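Local coordinates for protein calreticulin, putative,Calreticulin, putative (Trypanosoma cruzi, PDB 5HCF) that probably acts as a lectin-like chaperone, its globular domain of legume lectin fold offering binding properties for both carbohydrate and peptide, at residues Leu124-Lys135 against Ala168-Leu179. Residues are numbered along the deposited sequence; the frame is centred on the assembly and turned at random.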
loop_
_atom_site.group_PDB
_atom_site.type_symbol
_atom_site.label_atom_id
_atom_site.label_comp_id
_atom_site.label_asym_id
_atom_site.label_seq_id
_atom_site.Cartn_x
_atom_site.Cartn_y
_atom_site.Cartn_z
ATOM N N LEU A 124 3.294 -5.924 -8.705
ATOM C CA LEU A 124 2.800 -5.285 -9.914
ATOM C C LEU A 124 2.192 -6.312 -10.851
ATOM O O LEU A 124 2.804 -7.340 -11.140
ATOM C CB LEU A 124 3.927 -4.537 -10.626
ATOM C CG LEU A 124 4.435 -3.245 -9.987
ATOM C CD1 LEU A 124 5.778 -2.853 -10.592
ATOM C CD2 LEU A 124 3.410 -2.128 -10.164
ATOM N N HIS A 125 0.982 -6.041 -11.321
ATOM C CA HIS A 125 0.394 -6.889 -12.335
ATOM C C HIS A 125 0.929 -6.442 -13.683
ATOM O O HIS A 125 0.695 -5.315 -14.112
ATOM C CB HIS A 125 -1.130 -6.833 -12.325
ATOM C CG HIS A 125 -1.752 -7.741 -13.335
ATOM N ND1 HIS A 125 -2.154 -9.028 -13.035
ATOM C CD2 HIS A 125 -2.002 -7.571 -14.656
ATOM C CE1 HIS A 125 -2.639 -9.600 -14.119
ATOM N NE2 HIS A 125 -2.562 -8.736 -15.119
ATOM N N TYR A 126 1.683 -7.321 -14.328
ATOM C CA TYR A 126 2.276 -7.018 -15.618
ATOM C C TYR A 126 2.239 -8.241 -16.525
ATOM O O TYR A 126 2.714 -9.316 -16.153
ATOM C CB TYR A 126 3.716 -6.527 -15.448
ATOM C CG TYR A 126 4.432 -6.288 -16.758
ATOM C CD1 TYR A 126 4.183 -5.153 -17.516
ATOM C CD2 TYR A 126 5.344 -7.212 -17.246
ATOM C CE1 TYR A 126 4.835 -4.940 -18.724
ATOM C CE2 TYR A 126 5.995 -7.010 -18.448
ATOM C CZ TYR A 126 5.738 -5.874 -19.181
ATOM O OH TYR A 126 6.397 -5.680 -20.370
ATOM N N ASN A 127 1.655 -8.074 -17.707
ATOM C CA ASN A 127 1.675 -9.120 -18.718
ATOM C C ASN A 127 0.944 -10.375 -18.243
ATOM O O ASN A 127 1.414 -11.497 -18.439
ATOM C CB ASN A 127 3.122 -9.447 -19.088
ATOM C CG ASN A 127 3.273 -9.895 -20.523
ATOM O OD1 ASN A 127 2.299 -9.965 -21.272
ATOM N ND2 ASN A 127 4.507 -10.184 -20.924
ATOM N N GLY A 128 -0.212 -10.171 -17.619
ATOM C CA GLY A 128 -1.059 -11.265 -17.181
ATOM C C GLY A 128 -0.671 -12.003 -15.910
ATOM O O GLY A 128 -1.286 -13.015 -15.576
ATOM N N GLU A 129 0.345 -11.522 -15.201
ATOM C CA GLU A 129 0.734 -12.155 -13.943
ATOM C C GLU A 129 1.072 -11.127 -12.875
ATOM O O GLU A 129 1.561 -10.042 -13.176
ATOM C CB GLU A 129 1.935 -13.083 -14.126
ATOM C CG GLU A 129 1.654 -14.372 -14.863
ATOM C CD GLU A 129 2.839 -15.319 -14.818
ATOM O OE1 GLU A 129 3.872 -14.947 -14.216
ATOM O OE2 GLU A 129 2.731 -16.438 -15.369
ATOM N N ASN A 130 0.809 -11.481 -11.623
ATOM C CA ASN A 130 1.214 -10.650 -10.501
ATOM C C ASN A 130 2.691 -10.894 -10.217
ATOM O O ASN A 130 3.097 -12.027 -9.962
ATOM C CB ASN A 130 0.358 -10.955 -9.271
ATOM C CG ASN A 130 -1.104 -10.605 -9.481
ATOM O OD1 ASN A 130 -1.435 -9.749 -10.304
ATOM N ND2 ASN A 130 -1.989 -11.275 -8.749
ATOM N N ARG A 131 3.492 -9.834 -10.267
ATOM C CA ARG A 131 4.942 -9.959 -10.127
ATOM C C ARG A 131 5.369 -9.477 -8.755
ATOM O O ARG A 131 5.223 -8.299 -8.434
ATOM C CB ARG A 131 5.673 -9.158 -11.209
ATOM C CG ARG A 131 5.134 -9.358 -12.613
ATOM C CD ARG A 131 5.408 -10.754 -13.137
ATOM N NE ARG A 131 4.670 -11.006 -14.372
ATOM C CZ ARG A 131 5.182 -11.607 -15.442
ATOM N NH1 ARG A 131 6.444 -12.014 -15.439
ATOM N NH2 ARG A 131 4.433 -11.794 -16.521
ATOM N N GLU A 132 5.876 -10.392 -7.937
ATOM C CA GLU A 132 6.343 -10.030 -6.603
ATOM C C GLU A 132 7.704 -9.332 -6.642
ATOM O O GLU A 132 8.622 -9.759 -7.342
ATOM C CB GLU A 132 6.410 -11.270 -5.706
ATOM C CG GLU A 132 5.051 -11.898 -5.420
ATOM C CD GLU A 132 5.133 -13.044 -4.431
ATOM O OE1 GLU A 132 4.229 -13.156 -3.574
ATOM O OE2 GLU A 132 6.098 -13.835 -4.512
ATOM N N TRP A 133 7.813 -8.250 -5.880
ATOM C CA TRP A 133 9.053 -7.504 -5.718
ATOM C C TRP A 133 10.193 -8.415 -5.251
ATOM O O TRP A 133 10.052 -9.142 -4.266
ATOM C CB TRP A 133 8.827 -6.368 -4.719
ATOM C CG TRP A 133 9.925 -5.358 -4.604
ATOM C CD1 TRP A 133 10.846 -5.026 -5.554
ATOM C CD2 TRP A 133 10.196 -4.521 -3.472
ATOM N NE1 TRP A 133 11.679 -4.039 -5.080
ATOM C CE2 TRP A 133 11.298 -3.710 -3.806
ATOM C CE3 TRP A 133 9.612 -4.381 -2.207
ATOM C CZ2 TRP A 133 11.830 -2.773 -2.923
ATOM C CZ3 TRP A 133 10.141 -3.451 -1.331
ATOM C CH2 TRP A 133 11.239 -2.659 -1.693
ATOM N N SER A 134 11.317 -8.379 -5.962
ATOM C CA SER A 134 12.443 -9.251 -5.645
ATOM C C SER A 134 13.109 -8.907 -4.308
ATOM O O SER A 134 13.708 -9.773 -3.681
ATOM C CB SER A 134 13.491 -9.209 -6.759
ATOM O OG SER A 134 14.104 -7.935 -6.839
ATOM N N LYS A 135 13.018 -7.652 -3.879
ATOM C CA LYS A 135 13.651 -7.234 -2.630
ATOM C C LYS A 135 12.728 -7.454 -1.439
ATOM O O LYS A 135 11.519 -7.235 -1.535
ATOM C CB LYS A 135 14.073 -5.764 -2.703
ATOM C CG LYS A 135 15.104 -5.483 -3.782
ATOM C CD LYS A 135 15.844 -4.181 -3.544
ATOM C CE LYS A 135 17.082 -4.108 -4.425
ATOM N NZ LYS A 135 17.710 -2.760 -4.418
ATOM N N ALA A 168 14.284 1.842 -0.351
ATOM C CA ALA A 168 14.677 1.083 -1.533
ATOM C C ALA A 168 14.561 1.924 -2.795
ATOM O O ALA A 168 13.663 2.755 -2.929
ATOM C CB ALA A 168 13.842 -0.179 -1.658
ATOM N N LYS A 169 15.466 1.674 -3.734
ATOM C CA LYS A 169 15.605 2.513 -4.916
ATOM C C LYS A 169 16.238 1.684 -6.020
ATOM O O LYS A 169 17.218 0.982 -5.777
ATOM C CB LYS A 169 16.456 3.744 -4.582
ATOM C CG LYS A 169 16.478 4.852 -5.621
ATOM C CD LYS A 169 17.139 6.093 -5.018
ATOM C CE LYS A 169 16.743 7.380 -5.733
ATOM N NZ LYS A 169 17.154 7.404 -7.162
ATOM N N GLY A 170 15.677 1.745 -7.224
ATOM C CA GLY A 170 16.225 0.991 -8.338
ATOM C C GLY A 170 15.409 1.009 -9.614
ATOM O O GLY A 170 14.643 1.938 -9.865
ATOM N N GLN A 171 15.573 -0.031 -10.426
ATOM C CA GLN A 171 14.919 -0.100 -11.726
ATOM C C GLN A 171 13.870 -1.208 -11.737
ATOM O O GLN A 171 14.133 -2.312 -11.258
ATOM C CB GLN A 171 15.952 -0.353 -12.831
ATOM C CG GLN A 171 17.168 0.576 -12.825
ATOM C CD GLN A 171 16.820 2.043 -12.668
ATOM O OE1 GLN A 171 15.999 2.584 -13.408
ATOM N NE2 GLN A 171 17.462 2.702 -11.708
ATOM N N LEU A 172 12.693 -0.920 -12.292
ATOM C CA LEU A 172 11.612 -1.907 -12.369
ATOM C C LEU A 172 12.048 -3.183 -13.075
ATOM O O LEU A 172 11.735 -4.289 -12.637
ATOM C CB LEU A 172 10.400 -1.328 -13.096
ATOM C CG LEU A 172 9.600 -0.238 -12.393
ATOM C CD1 LEU A 172 8.560 0.324 -13.347
ATOM C CD2 LEU A 172 8.936 -0.794 -11.146
ATOM N N GLU A 173 12.781 -3.012 -14.167
ATOM C CA GLU A 173 13.235 -4.128 -14.986
ATOM C C GLU A 173 14.193 -5.047 -14.227
ATOM O O GLU A 173 14.234 -6.255 -14.470
ATOM C CB GLU A 173 13.905 -3.593 -16.256
ATOM C CG GLU A 173 14.279 -4.652 -17.267
ATOM C CD GLU A 173 14.923 -4.059 -18.503
ATOM O OE1 GLU A 173 15.770 -4.740 -19.121
ATOM O OE2 GLU A 173 14.587 -2.907 -18.852
ATOM N N GLU A 174 14.960 -4.466 -13.310
ATOM C CA GLU A 174 15.978 -5.205 -12.574
ATOM C C GLU A 174 15.472 -5.806 -11.252
ATOM O O GLU A 174 15.897 -6.891 -10.860
ATOM C CB GLU A 174 17.181 -4.291 -12.319
ATOM C CG GLU A 174 17.849 -3.770 -13.605
ATOM C CD GLU A 174 19.003 -2.810 -13.338
ATOM O OE1 GLU A 174 19.060 -2.222 -12.238
ATOM O OE2 GLU A 174 19.858 -2.639 -14.227
ATOM N N ASP A 175 14.564 -5.113 -10.570
ATOM C CA ASP A 175 14.108 -5.568 -9.250
ATOM C C ASP A 175 12.788 -6.344 -9.276
ATOM O O ASP A 175 12.284 -6.747 -8.225
ATOM C CB ASP A 175 13.976 -4.378 -8.298
ATOM C CG ASP A 175 15.275 -3.627 -8.126
ATOM O OD1 ASP A 175 16.325 -4.152 -8.539
ATOM O OD2 ASP A 175 15.250 -2.508 -7.580
ATOM N N TRP A 176 12.223 -6.525 -10.471
ATOM C CA TRP A 176 11.114 -7.453 -10.689
ATOM C C TRP A 176 11.471 -8.376 -11.847
ATOM O O TRP A 176 12.376 -8.073 -12.619
ATOM C CB TRP A 176 9.811 -6.714 -11.011
ATOM C CG TRP A 176 9.112 -6.097 -9.846
ATOM C CD1 TRP A 176 8.031 -6.599 -9.185
ATOM C CD2 TRP A 176 9.420 -4.845 -9.220
ATOM N NE1 TRP A 176 7.654 -5.747 -8.176
ATOM C CE2 TRP A 176 8.492 -4.662 -8.176
ATOM C CE3 TRP A 176 10.394 -3.867 -9.433
ATOM C CZ2 TRP A 176 8.508 -3.540 -7.350
ATOM C CZ3 TRP A 176 10.407 -2.750 -8.609
ATOM C CH2 TRP A 176 9.471 -2.599 -7.582
ATOM N N SER A 177 10.753 -9.487 -11.981
ATOM C CA SER A 177 10.880 -10.333 -13.168
ATOM C C SER A 177 9.773 -9.993 -14.157
ATOM O O SER A 177 8.735 -10.655 -14.200
ATOM C CB SER A 177 10.832 -11.820 -12.808
ATOM O OG SER A 177 11.840 -12.147 -11.869
ATOM N N LEU A 178 9.998 -8.942 -14.939
ATOM C CA LEU A 178 8.998 -8.455 -15.878
ATOM C C LEU A 178 9.306 -8.880 -17.299
ATOM O O LEU A 178 8.418 -9.332 -18.022
ATOM C CB LEU A 178 8.890 -6.931 -15.808
ATOM C CG LEU A 178 8.582 -6.369 -14.423
ATOM C CD1 LEU A 178 8.567 -4.842 -14.424
ATOM C CD2 LEU A 178 7.256 -6.932 -13.927
ATOM N N LEU A 179 10.566 -8.744 -17.697
ATOM C CA LEU A 179 10.944 -8.983 -19.085
ATOM C C LEU A 179 11.790 -10.241 -19.248
ATOM O O LEU A 179 12.239 -10.838 -18.264
ATOM C CB LEU A 179 11.692 -7.768 -19.635
ATOM C CG LEU A 179 10.919 -6.447 -19.611
ATOM C CD1 LEU A 179 11.786 -5.310 -20.108
ATOM C CD2 LEU A 179 9.637 -6.540 -20.436
#
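Ala168, on the edge strand of one sheet of the lectin-type sandwich, sets its methyl against the rim of the Trp133 indole, CB lying 3.5 Å from CZ2 and close to the ring plane. Where the strand gives way to the short helix 172-175, Leu172 reaches back with CD2 to meet Leu124 CD1. At the end of the helix, Asp175 O accepts two bonds from Ser134: Ser134 N approaches Asp175 O nearly head-on at 3.0 Å, while Ser134 OG donates to Asp175 O at 2.6 Å from above the carbonyl plane, brought there by a chi1 of 67° that tucks the hydroxyl between N and the carbonyl carbon. Asp175 OD2 is hydrogen-bonded to Tyr158 OH, which also bonds Trp133 NE1; Lys135 NZ lies near Asp175 OD2, but too far for a salt bridge.

Trp176 is sandwiched. The five-membered ring of Trp133 makes an offset stack on its six-membered ring, centroids 4.2 Å apart and planes at 20°, and Leu124 CD1 makes a CH-pi contact on the opposite face. Trp176 NE1 bonds Ile122 O, which with the two covered faces helps fix the indole's rotation. Ser177 O then takes Arg131 NH1 at 2.9 Å, a bent bond. Leu178 CD2 packs on Arg131 CG, 3.5 Å away, and its CB lies against Tyr126 CD2. Leu179 finally brings CD2 to Tyr126 OH, the hydroxyl that bonds Asp198.

The hairpin 124-132, at the margin of the other sheet, and the loop Trp133-Lys135 after it are thus joined to the helix and the chain beyond by a tryptophan stack with polar clasps at both ends: Asp175 O takes two donors from one serine, and Arg131 NH1 is held by Ser177 O, with weak bonds from NE and NH2 back to Tyr126 O.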